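Local coordinates for protein uronate dehydrogenase (Agrobacterium tumefaciens, PDB 3RFX) that probably oxidises uronic acids to aldaric acid lactones with NAD as electron acceptor, as a Rossmann-fold member of the NAD-dependent epimerase/dehydratase family, at residues Ser75-Phe80 with Asp133-Val138; Val186-Ala191 with Leu222-Lys227; Pro201-Ala206 with Trp214-Leu219. The protein carries 1 engineered substitution. All coordinates share one frame; numbering follows the deposited sequence.

Interaction 1 (Ser75-Phe80 with Asp133-Val138); sequences SVEKPF and DGLAGV. Engineered in segment 133-138: Ala136 (natural residue Tyr). With NAD (nicotinamide-adenine-dinucleotide), chain D.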
loop_
_atom_site.group_PDB
_atom_site.type_symbol
_atom_site.label_atom_id
_atom_site.label_comp_id
_atom_site.label_asym_id
_atom_site.label_seq_id
_atom_site.Cartn_x
_atom_site.Cartn_y
_atom_site.Cartn_z
ATOM N N SER A 75 12.821 -12.474 29.993
ATOM C CA SER A 75 11.796 -11.508 29.607
ATOM C C SER A 75 12.281 -10.061 29.698
ATOM O O SER A 75 11.702 -9.156 29.086
ATOM C CB SER A 75 10.579 -11.686 30.517
ATOM O OG SER A 75 10.977 -11.676 31.887
ATOM N N VAL A 76 13.329 -9.844 30.483
ATOM C CA VAL A 76 13.889 -8.508 30.655
ATOM C C VAL A 76 15.304 -8.478 30.109
ATOM O O VAL A 76 15.875 -9.527 29.797
ATOM C CB VAL A 76 13.916 -8.096 32.132
ATOM C CG1 VAL A 76 12.508 -8.120 32.708
ATOM C CG2 VAL A 76 14.844 -9.013 32.921
ATOM N N GLU A 77 15.878 -7.283 29.994
ATOM C CA GLU A 77 17.211 -7.161 29.423
ATOM C C GLU A 77 18.251 -7.735 30.380
ATOM O O GLU A 77 18.283 -7.384 31.559
ATOM C CB GLU A 77 17.527 -5.707 29.058
ATOM C CG GLU A 77 18.809 -5.523 28.253
ATOM C CD GLU A 77 18.718 -6.050 26.822
ATOM O OE1 GLU A 77 17.634 -6.549 26.438
ATOM O OE2 GLU A 77 19.725 -5.938 26.080
ATOM N N LYS A 78 19.087 -8.631 29.860
ATOM C CA LYS A 78 20.117 -9.296 30.652
ATOM C C LYS A 78 21.344 -9.450 29.787
ATOM O O LYS A 78 21.301 -9.137 28.596
ATOM C CB LYS A 78 19.640 -10.674 31.121
ATOM C CG LYS A 78 18.515 -10.623 32.124
ATOM C CD LYS A 78 18.537 -11.846 33.023
ATOM C CE LYS A 78 17.509 -11.743 34.147
ATOM N NZ LYS A 78 17.833 -10.653 35.104
ATOM N N PRO A 79 22.458 -9.906 30.382
ATOM C CA PRO A 79 23.661 -10.165 29.593
ATOM C C PRO A 79 23.420 -11.260 28.554
ATOM O O PRO A 79 22.555 -12.124 28.732
ATOM C CB PRO A 79 24.673 -10.643 30.643
ATOM C CG PRO A 79 24.216 -9.987 31.913
ATOM C CD PRO A 79 22.713 -10.017 31.833
ATOM N N PHE A 80 24.200 -11.208 27.484
ATOM C CA PHE A 80 24.054 -12.115 26.355
ATOM C C PHE A 80 24.089 -13.585 26.761
ATOM O O PHE A 80 23.277 -14.376 26.291
ATOM C CB PHE A 80 25.145 -11.829 25.319
ATOM C CG PHE A 80 25.047 -12.681 24.083
ATOM C CD1 PHE A 80 24.004 -12.511 23.190
ATOM C CD2 PHE A 80 26.004 -13.645 23.815
ATOM C CE1 PHE A 80 23.910 -13.295 22.048
ATOM C CE2 PHE A 80 25.918 -14.431 22.676
ATOM C CZ PHE A 80 24.869 -14.251 21.793
ATOM N N ASP A 133 14.754 -3.525 20.818
ATOM C CA ASP A 133 15.303 -2.470 21.674
ATOM C C ASP A 133 16.422 -2.935 22.602
ATOM O O ASP A 133 16.877 -2.176 23.453
ATOM C CB ASP A 133 14.193 -1.764 22.459
ATOM C CG ASP A 133 13.380 -2.710 23.311
ATOM O OD1 ASP A 133 13.905 -3.765 23.726
ATOM O OD2 ASP A 133 12.203 -2.391 23.584
ATOM N N GLY A 134 16.868 -4.175 22.420
ATOM C CA GLY A 134 18.004 -4.710 23.156
ATOM C C GLY A 134 18.197 -6.180 22.809
ATOM O O GLY A 134 17.551 -6.684 21.888
ATOM N N LEU A 135 19.068 -6.876 23.537
ATOM C CA LEU A 135 19.314 -8.299 23.264
ATOM C C LEU A 135 18.086 -9.169 23.518
ATOM O O LEU A 135 17.882 -10.181 22.836
ATOM C CB LEU A 135 20.489 -8.823 24.095
ATOM C CG LEU A 135 21.832 -8.139 23.853
ATOM C CD1 LEU A 135 22.853 -8.639 24.877
ATOM C CD2 LEU A 135 22.333 -8.361 22.433
ATOM N N ALA A 136 17.281 -8.799 24.504
ATOM C CA ALA A 136 16.067 -9.558 24.775
ATOM C C ALA A 136 15.123 -9.511 23.572
ATOM O O ALA A 136 14.635 -10.552 23.123
ATOM C CB ALA A 136 15.375 -9.073 26.031
ATOM N N GLY A 137 14.880 -8.313 23.041
ATOM C CA GLY A 137 14.079 -8.182 21.827
ATOM C C GLY A 137 14.658 -8.948 20.644
ATOM O O GLY A 137 13.931 -9.640 19.910
ATOM N N VAL A 138 15.968 -8.825 20.440
ATOM C CA VAL A 138 16.631 -9.545 19.349
ATOM C C VAL A 138 16.397 -11.048 19.498
ATOM O O VAL A 138 16.139 -11.750 18.516
ATOM C CB VAL A 138 18.158 -9.259 19.322
ATOM C CG1 VAL A 138 18.885 -10.191 18.336
ATOM C CG2 VAL A 138 18.431 -7.796 18.970
HETATM P PA NAD D . 9.462 -14.189 34.272
HETATM O O1A NAD D . 11.047 -13.553 34.038
HETATM O O2A NAD D . 8.513 -13.511 35.502
HETATM O O5B NAD D . 9.198 -15.858 33.907
HETATM C C5B NAD D . 10.235 -16.484 33.239
HETATM C C4B NAD D . 10.518 -17.919 33.688
HETATM O O4B NAD D . 11.332 -18.642 32.777
HETATM C C3B NAD D . 11.116 -18.002 35.023
HETATM O O3B NAD D . 10.331 -18.454 36.068
HETATM C C2B NAD D . 12.491 -18.482 34.810
HETATM O O2B NAD D . 13.114 -19.182 35.879
HETATM C C1B NAD D . 12.368 -19.237 33.532
HETATM N N9A NAD D . 13.592 -19.425 32.801
HETATM C C8A NAD D . 14.569 -18.451 32.501
HETATM N N7A NAD D . 15.612 -19.099 31.877
HETATM C C5A NAD D . 15.296 -20.474 31.818
HETATM C C6A NAD D . 15.995 -21.577 31.295
HETATM N N6A NAD D . 17.280 -21.389 30.717
HETATM N N1A NAD D . 15.426 -22.836 31.371
HETATM C C2A NAD D . 14.189 -23.028 31.948
HETATM N N3A NAD D . 13.467 -21.906 32.476
HETATM C C4A NAD D . 14.044 -20.664 32.398
HETATM O O3 NAD D . 8.815 -13.653 32.960
HETATM P PN NAD D . 7.286 -13.246 32.785
HETATM O O1N NAD D . 6.382 -14.154 33.600
HETATM O O2N NAD D . 7.051 -11.800 33.204
HETATM O O5D NAD D . 6.929 -13.414 31.254
HETATM O O HOH W 1 15.389 -5.889 24.656
#
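The carboxylate of Glu77 lies across the first turn of helix 135-154, where both of its oxygens meet backbone N-H groups. Leu135 N reaches Glu77 OE2 at 2.8 Å on its syn lone pair, while Ala136 N gives Glu77 OE1 a straighter bond of 3.0 Å (167°), also from the syn side but 27° out of the carboxylate plane. With CG anti to the backbone N (chi1 -171°) and a bend at chi2, the chain turns its end to the helix start, just past the N-cap Gly134; the helix dipole would be expected to favour the negative charge there. A water donates to Glu77 OE1 and Asp133 OD1 and accepts from Gly137 N, tying the carboxylate to the loop before the helix. Beside this polar centre, Leu135 CD1 packs 4.0 Å from Phe80 CB, and both residues also meet a second subunit, Leu135 on Met149 and Phe80 on Tyr92 of that chain. Ala136, engineered in place of the natural Tyr, brings its CB to 3.4 Å from Glu77 OE1. Further back in the same loop, Ser75 OG lies 2.9 Å from O1A of the NAD pyrophosphate. The substituted position opens the Tyr-x-x-x-Lys motif of the short-chain dehydrogenase active site.

Interaction 2 (Val186-Ala191 with Leu222-Lys227); sequences VSLIEA and LGWKPK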
loop_
_atom_site.group_PDB
_atom_site.type_symbol
_atom_site.label_atom_id
_atom_site.label_comp_id
_atom_site.label_asym_id
_atom_site.label_seq_id
_atom_site.Cartn_x
_atom_site.Cartn_y
_atom_site.Cartn_z
ATOM N N VAL A 186 -5.748 -15.307 28.480
ATOM C CA VAL A 186 -6.364 -16.622 28.612
ATOM C C VAL A 186 -7.291 -16.923 27.431
ATOM O O VAL A 186 -7.219 -18.001 26.841
ATOM C CB VAL A 186 -7.114 -16.772 29.943
ATOM C CG1 VAL A 186 -7.928 -18.076 29.957
ATOM C CG2 VAL A 186 -6.108 -16.748 31.096
ATOM N N SER A 187 -8.150 -15.975 27.076
ATOM C CA SER A 187 -9.062 -16.201 25.959
ATOM C C SER A 187 -8.304 -16.339 24.637
ATOM O O SER A 187 -8.724 -17.090 23.754
ATOM C CB SER A 187 -10.131 -15.109 25.873
ATOM O OG SER A 187 -9.542 -13.865 25.551
ATOM N N LEU A 188 -7.183 -15.636 24.494
ATOM C CA LEU A 188 -6.377 -15.784 23.278
ATOM C C LEU A 188 -5.825 -17.205 23.189
ATOM O O LEU A 188 -5.862 -17.844 22.130
ATOM C CB LEU A 188 -5.223 -14.770 23.247
ATOM C CG LEU A 188 -4.206 -15.008 22.123
ATOM C CD1 LEU A 188 -4.872 -14.861 20.750
ATOM C CD2 LEU A 188 -2.994 -14.088 22.253
ATOM N N ILE A 189 -5.302 -17.700 24.306
ATOM C CA ILE A 189 -4.760 -19.057 24.349
ATOM C C ILE A 189 -5.838 -20.088 23.995
ATOM O O ILE A 189 -5.581 -21.021 23.235
ATOM C CB ILE A 189 -4.101 -19.366 25.714
ATOM C CG1 ILE A 189 -2.794 -18.575 25.851
ATOM C CG2 ILE A 189 -3.835 -20.866 25.866
ATOM C CD1 ILE A 189 -2.234 -18.554 27.254
ATOM N N GLU A 190 -7.048 -19.902 24.514
ATOM C CA GLU A 190 -8.159 -20.797 24.178
ATOM C C GLU A 190 -8.490 -20.757 22.679
ATOM O O GLU A 190 -8.731 -21.794 22.051
ATOM C CB GLU A 190 -9.389 -20.475 25.034
ATOM C CG GLU A 190 -9.112 -20.704 26.525
ATOM C CD GLU A 190 -10.180 -20.136 27.441
ATOM O OE1 GLU A 190 -10.950 -19.251 27.001
ATOM O OE2 GLU A 190 -10.233 -20.567 28.614
ATOM N N ALA A 191 -8.473 -19.558 22.110
ATOM C CA ALA A 191 -8.748 -19.378 20.690
ATOM C C ALA A 191 -7.664 -20.013 19.830
ATOM O O ALA A 191 -7.957 -20.594 18.784
ATOM C CB ALA A 191 -8.899 -17.884 20.355
ATOM N N LEU A 222 -9.308 -15.968 13.339
ATOM C CA LEU A 222 -9.199 -16.703 14.598
ATOM C C LEU A 222 -10.423 -16.502 15.498
ATOM O O LEU A 222 -10.712 -17.326 16.373
ATOM C CB LEU A 222 -7.914 -16.294 15.337
ATOM C CG LEU A 222 -7.480 -17.151 16.524
ATOM C CD1 LEU A 222 -7.073 -18.545 16.037
ATOM C CD2 LEU A 222 -6.333 -16.489 17.300
ATOM N N GLY A 223 -11.136 -15.402 15.287
ATOM C CA GLY A 223 -12.355 -15.118 16.021
ATOM C C GLY A 223 -12.117 -14.675 17.458
ATOM O O GLY A 223 -13.015 -14.752 18.286
ATOM N N TRP A 224 -10.906 -14.213 17.749
ATOM C CA TRP A 224 -10.576 -13.718 19.087
ATOM C C TRP A 224 -10.668 -12.203 19.149
ATOM O O TRP A 224 -9.962 -11.500 18.421
ATOM C CB TRP A 224 -9.172 -14.169 19.513
ATOM C CG TRP A 224 -8.698 -13.513 20.792
ATOM C CD1 TRP A 224 -9.142 -13.767 22.061
ATOM C CD2 TRP A 224 -7.703 -12.483 20.911
ATOM N NE1 TRP A 224 -8.483 -12.955 22.964
ATOM C CE2 TRP A 224 -7.592 -12.166 22.284
ATOM C CE3 TRP A 224 -6.899 -11.800 19.991
ATOM C CZ2 TRP A 224 -6.708 -11.196 22.758
ATOM C CZ3 TRP A 224 -6.015 -10.832 20.465
ATOM C CH2 TRP A 224 -5.926 -10.546 21.840
ATOM N N LYS A 225 -11.549 -11.710 20.010
ATOM C CA LYS A 225 -11.686 -10.274 20.280
ATOM C C LYS A 225 -11.479 -10.027 21.774
ATOM O O LYS A 225 -12.285 -10.469 22.592
ATOM C CB LYS A 225 -13.084 -9.782 19.897
ATOM C CG LYS A 225 -13.441 -9.933 18.421
ATOM C CD LYS A 225 -12.810 -8.841 17.561
ATOM C CE LYS A 225 -13.250 -8.990 16.109
ATOM N NZ LYS A 225 -13.018 -7.765 15.296
ATOM N N PRO A 226 -10.401 -9.326 22.142
ATOM C CA PRO A 226 -10.216 -9.041 23.574
ATOM C C PRO A 226 -11.348 -8.172 24.120
ATOM O O PRO A 226 -11.951 -7.411 23.365
ATOM C CB PRO A 226 -8.876 -8.300 23.626
ATOM C CG PRO A 226 -8.625 -7.820 22.234
ATOM C CD PRO A 226 -9.329 -8.766 21.302
ATOM N N LYS A 227 -11.633 -8.284 25.415
ATOM C CA LYS A 227 -12.795 -7.624 26.003
ATOM C C LYS A 227 -12.439 -6.518 27.006
ATOM O O LYS A 227 -13.252 -5.638 27.273
ATOM C CB LYS A 227 -13.702 -8.654 26.691
ATOM C CG LYS A 227 -14.217 -9.747 25.764
ATOM C CD LYS A 227 -14.991 -9.145 24.596
ATOM C CE LYS A 227 -15.390 -10.207 23.572
ATOM N NZ LYS A 227 -16.162 -9.603 22.455
HETATM O O HOH W 2 -10.364 -19.952 16.892
#
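Trp224 presents its indole flat to helix 182-194, and Leu188 rides over one face of it. Leu188 CB stands 3.9 Å from the centroid of the five-membered ring, 21° off the normal, in a CH-pi contact, and its CD1 covers the six-membered half, 3.7 Å from Trp224 CE3. Pro226 CD rests on the opposite face, so that the ring is a slab held between a leucine ridge and the proline two residues along its own loop. At the edge, Trp224 NE1 donates to Ser187 OG over 2.9 Å, in the ring plane although bent to 146°, which, with the two covered faces, helps to fix the rotation of the indole; the hydroxyl is in turn bonded to Asp184 O one turn back. This helix belongs to the beta-alpha-beta crossover between the parallel strands 158-163 and 202-205 of the Rossmann sheet, and the loop 222-227 packs along its flank. Small Ala191 makes the hollow at the far end: Trp224 CB approaches its CB to 3.8 Å, and Leu222 settles beside it, CG against Ala191 CB, with CD1 reaching Ala191 O. The other branch of Leu222, CD2, meets Leu188 CD1 at 4.1 Å. A water donates to both Ala191 O and Leu222 O, and Arg194 NH2 also binds the latter carbonyl.

Interaction 3 (Pro201-Ala206 with Trp214-Leu219); sequences PVVWGA and WDNSHL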
loop_
_atom_site.group_PDB
_atom_site.type_symbol
_atom_site.label_atom_id
_atom_site.label_comp_id
_atom_site.label_asym_id
_atom_site.label_seq_id
_atom_site.Cartn_x
_atom_site.Cartn_y
_atom_site.Cartn_z
ATOM N N PRO A 201 1.015 -17.143 12.827
ATOM C CA PRO A 201 0.700 -15.709 12.805
ATOM C C PRO A 201 1.380 -14.890 13.915
ATOM O O PRO A 201 1.576 -15.393 15.017
ATOM C CB PRO A 201 -0.807 -15.700 13.030
ATOM C CG PRO A 201 -1.040 -16.889 13.918
ATOM C CD PRO A 201 -0.099 -17.945 13.366
ATOM N N VAL A 202 1.728 -13.644 13.602
ATOM C CA VAL A 202 2.058 -12.648 14.614
ATOM C C VAL A 202 0.762 -12.174 15.258
ATOM O O VAL A 202 -0.195 -11.818 14.571
ATOM C CB VAL A 202 2.786 -11.432 13.992
ATOM C CG1 VAL A 202 2.922 -10.299 15.014
ATOM C CG2 VAL A 202 4.151 -11.844 13.437
ATOM N N VAL A 203 0.729 -12.181 16.585
ATOM C CA VAL A 203 -0.430 -11.715 17.335
ATOM C C VAL A 203 0.036 -10.601 18.258
ATOM O O VAL A 203 0.987 -10.784 19.014
ATOM C CB VAL A 203 -1.008 -12.840 18.211
ATOM C CG1 VAL A 203 -2.217 -12.343 18.994
ATOM C CG2 VAL A 203 -1.359 -14.081 17.352
ATOM N N TRP A 204 -0.621 -9.447 18.201
ATOM C CA TRP A 204 -0.268 -8.372 19.129
ATOM C C TRP A 204 -0.932 -8.662 20.461
ATOM O O TRP A 204 -2.157 -8.738 20.544
ATOM C CB TRP A 204 -0.721 -7.022 18.585
ATOM C CG TRP A 204 0.003 -6.615 17.332
ATOM C CD1 TRP A 204 -0.495 -6.618 16.065
ATOM C CD2 TRP A 204 1.354 -6.143 17.235
ATOM N NE1 TRP A 204 0.464 -6.172 15.176
ATOM C CE2 TRP A 204 1.604 -5.867 15.873
ATOM C CE3 TRP A 204 2.373 -5.908 18.175
ATOM C CZ2 TRP A 204 2.828 -5.374 15.419
ATOM C CZ3 TRP A 204 3.592 -5.425 17.724
ATOM C CH2 TRP A 204 3.809 -5.159 16.356
ATOM N N GLY A 205 -0.125 -8.824 21.506
ATOM C CA GLY A 205 -0.655 -9.187 22.804
ATOM C C GLY A 205 -1.070 -7.975 23.618
ATOM O O GLY A 205 -0.303 -7.500 24.449
ATOM N N ALA A 206 -2.279 -7.482 23.368
ATOM C CA ALA A 206 -2.844 -6.357 24.109
ATOM C C ALA A 206 -4.350 -6.513 24.229
ATOM O O ALA A 206 -4.985 -7.116 23.364
ATOM C CB ALA A 206 -2.518 -5.053 23.402
ATOM N N TRP A 214 -1.560 -1.120 18.089
ATOM C CA TRP A 214 -1.333 -2.314 17.258
ATOM C C TRP A 214 -2.593 -2.834 16.569
ATOM O O TRP A 214 -3.670 -2.820 17.139
ATOM C CB TRP A 214 -0.716 -3.446 18.100
ATOM C CG TRP A 214 0.552 -3.041 18.803
ATOM C CD1 TRP A 214 1.549 -2.234 18.308
ATOM C CD2 TRP A 214 0.965 -3.433 20.113
ATOM N NE1 TRP A 214 2.547 -2.096 19.243
ATOM C CE2 TRP A 214 2.214 -2.819 20.359
ATOM C CE3 TRP A 214 0.398 -4.236 21.111
ATOM C CZ2 TRP A 214 2.900 -2.983 21.561
ATOM C CZ3 TRP A 214 1.082 -4.396 22.307
ATOM C CH2 TRP A 214 2.323 -3.779 22.518
ATOM N N ASP A 215 -2.428 -3.318 15.344
ATOM C CA ASP A 215 -3.560 -3.697 14.499
ATOM C C ASP A 215 -3.592 -5.218 14.332
ATOM O O ASP A 215 -2.741 -5.766 13.661
ATOM C CB ASP A 215 -3.403 -3.028 13.127
ATOM C CG ASP A 215 -4.476 -3.459 12.123
ATOM O OD1 ASP A 215 -5.470 -4.109 12.516
ATOM O OD2 ASP A 215 -4.316 -3.136 10.931
ATOM N N ASN A 216 -4.559 -5.880 14.965
ATOM C CA ASN A 216 -4.713 -7.333 14.864
ATOM C C ASN A 216 -5.773 -7.735 13.841
ATOM O O ASN A 216 -6.267 -8.860 13.873
ATOM C CB ASN A 216 -5.136 -7.916 16.217
ATOM C CG ASN A 216 -3.960 -8.357 17.071
ATOM O OD1 ASN A 216 -2.941 -8.822 16.561
ATOM N ND2 ASN A 216 -4.114 -8.241 18.389
ATOM N N SER A 217 -6.154 -6.823 12.954
ATOM C CA SER A 217 -7.302 -7.100 12.081
ATOM C C SER A 217 -7.082 -8.314 11.167
ATOM O O SER A 217 -8.042 -8.999 10.800
ATOM C CB SER A 217 -7.690 -5.873 11.252
ATOM O OG SER A 217 -6.655 -5.525 10.356
ATOM N N HIS A 218 -5.832 -8.578 10.796
ATOM C CA HIS A 218 -5.544 -9.678 9.865
ATOM C C HIS A 218 -5.685 -11.056 10.519
ATOM O O HIS A 218 -5.729 -12.089 9.836
ATOM C CB HIS A 218 -4.170 -9.498 9.211
ATOM C CG HIS A 218 -4.132 -8.385 8.210
ATOM N ND1 HIS A 218 -4.227 -8.598 6.852
ATOM C CD2 HIS A 218 -4.047 -7.044 8.373
ATOM C CE1 HIS A 218 -4.183 -7.440 6.219
ATOM N NE2 HIS A 218 -4.075 -6.479 7.121
ATOM N N LEU A 219 -5.788 -11.051 11.842
ATOM C CA LEU A 219 -5.991 -12.257 12.627
ATOM C C LEU A 219 -7.485 -12.567 12.750
ATOM O O LEU A 219 -7.879 -13.465 13.493
ATOM C CB LEU A 219 -5.387 -12.051 14.024
ATOM C CG LEU A 219 -5.135 -13.268 14.906
ATOM C CD1 LEU A 219 -3.971 -14.082 14.337
ATOM C CD2 LEU A 219 -4.828 -12.820 16.327
HETATM O O HOH W 3 -1.970 -9.700 14.184
HETATM O O HOH W 4 -5.490 -6.207 20.719
#
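Strand 202-205, at one margin of the parallel Rossmann sheet, meets the loop that follows it in the chain, and Asn216 does the pairing that a further strand would do. Asn216 OD1 accepts from Trp204 N at 2.9 Å and Asn216 ND2 donates to Trp204 O at 3.0 Å; both bonds are nearly straight and lie in the carbonyl planes on lone pairs, so the two bonds hold the end of the amide against the backbone and fix its rotation. A water gives a second bond to OD1 and joins it to Val202 O. Next to this pair, the indoles of Trp204 and Trp214 form a face-to-face stack, the six-membered ring of the former 4.0 Å from the five-membered ring of the latter, with planes at 18°. Trp214 CB also sits over the five-membered ring of Trp204, while Ala206 CB touches the benzo side of Trp214, whose NE1 is bonded to Gln254. At the other end Leu219 crosses Val203 and Pro201 at about a right angle: CD2 approaches Val203 CG1 and CD1 packs 3.8 Å from Pro201 CB. Farther from the strand, Asp215 OD1 accepts from Ser217 N and Ser217 OG, the former closing an Asx turn that leads into the 3-10 segment 217-219.

Interactions 2 and 3 are neighbours on the same side of the chain's centre, with centres about 11 Å apart, and interaction 3 is nested within the loop closed by interaction 2. They meet where Leu188 CD2 packs 3.8 Å from Val203 CG1 and where the Trp224 ring touches Asn216, so the helix, the strand and the loop after it form one continuous block. Interaction 1 lies across the chain's centre from interaction 2, about 28 Å between centres, at the cofactor side and a subunit interface. Interactions 1 and 2 are buried and interaction 3 is partly so. A carboxylate bonded to the N-H groups of a helix start dominates interaction 1, whereas tryptophan packing with neutral hydrogen bonds characterises the other two.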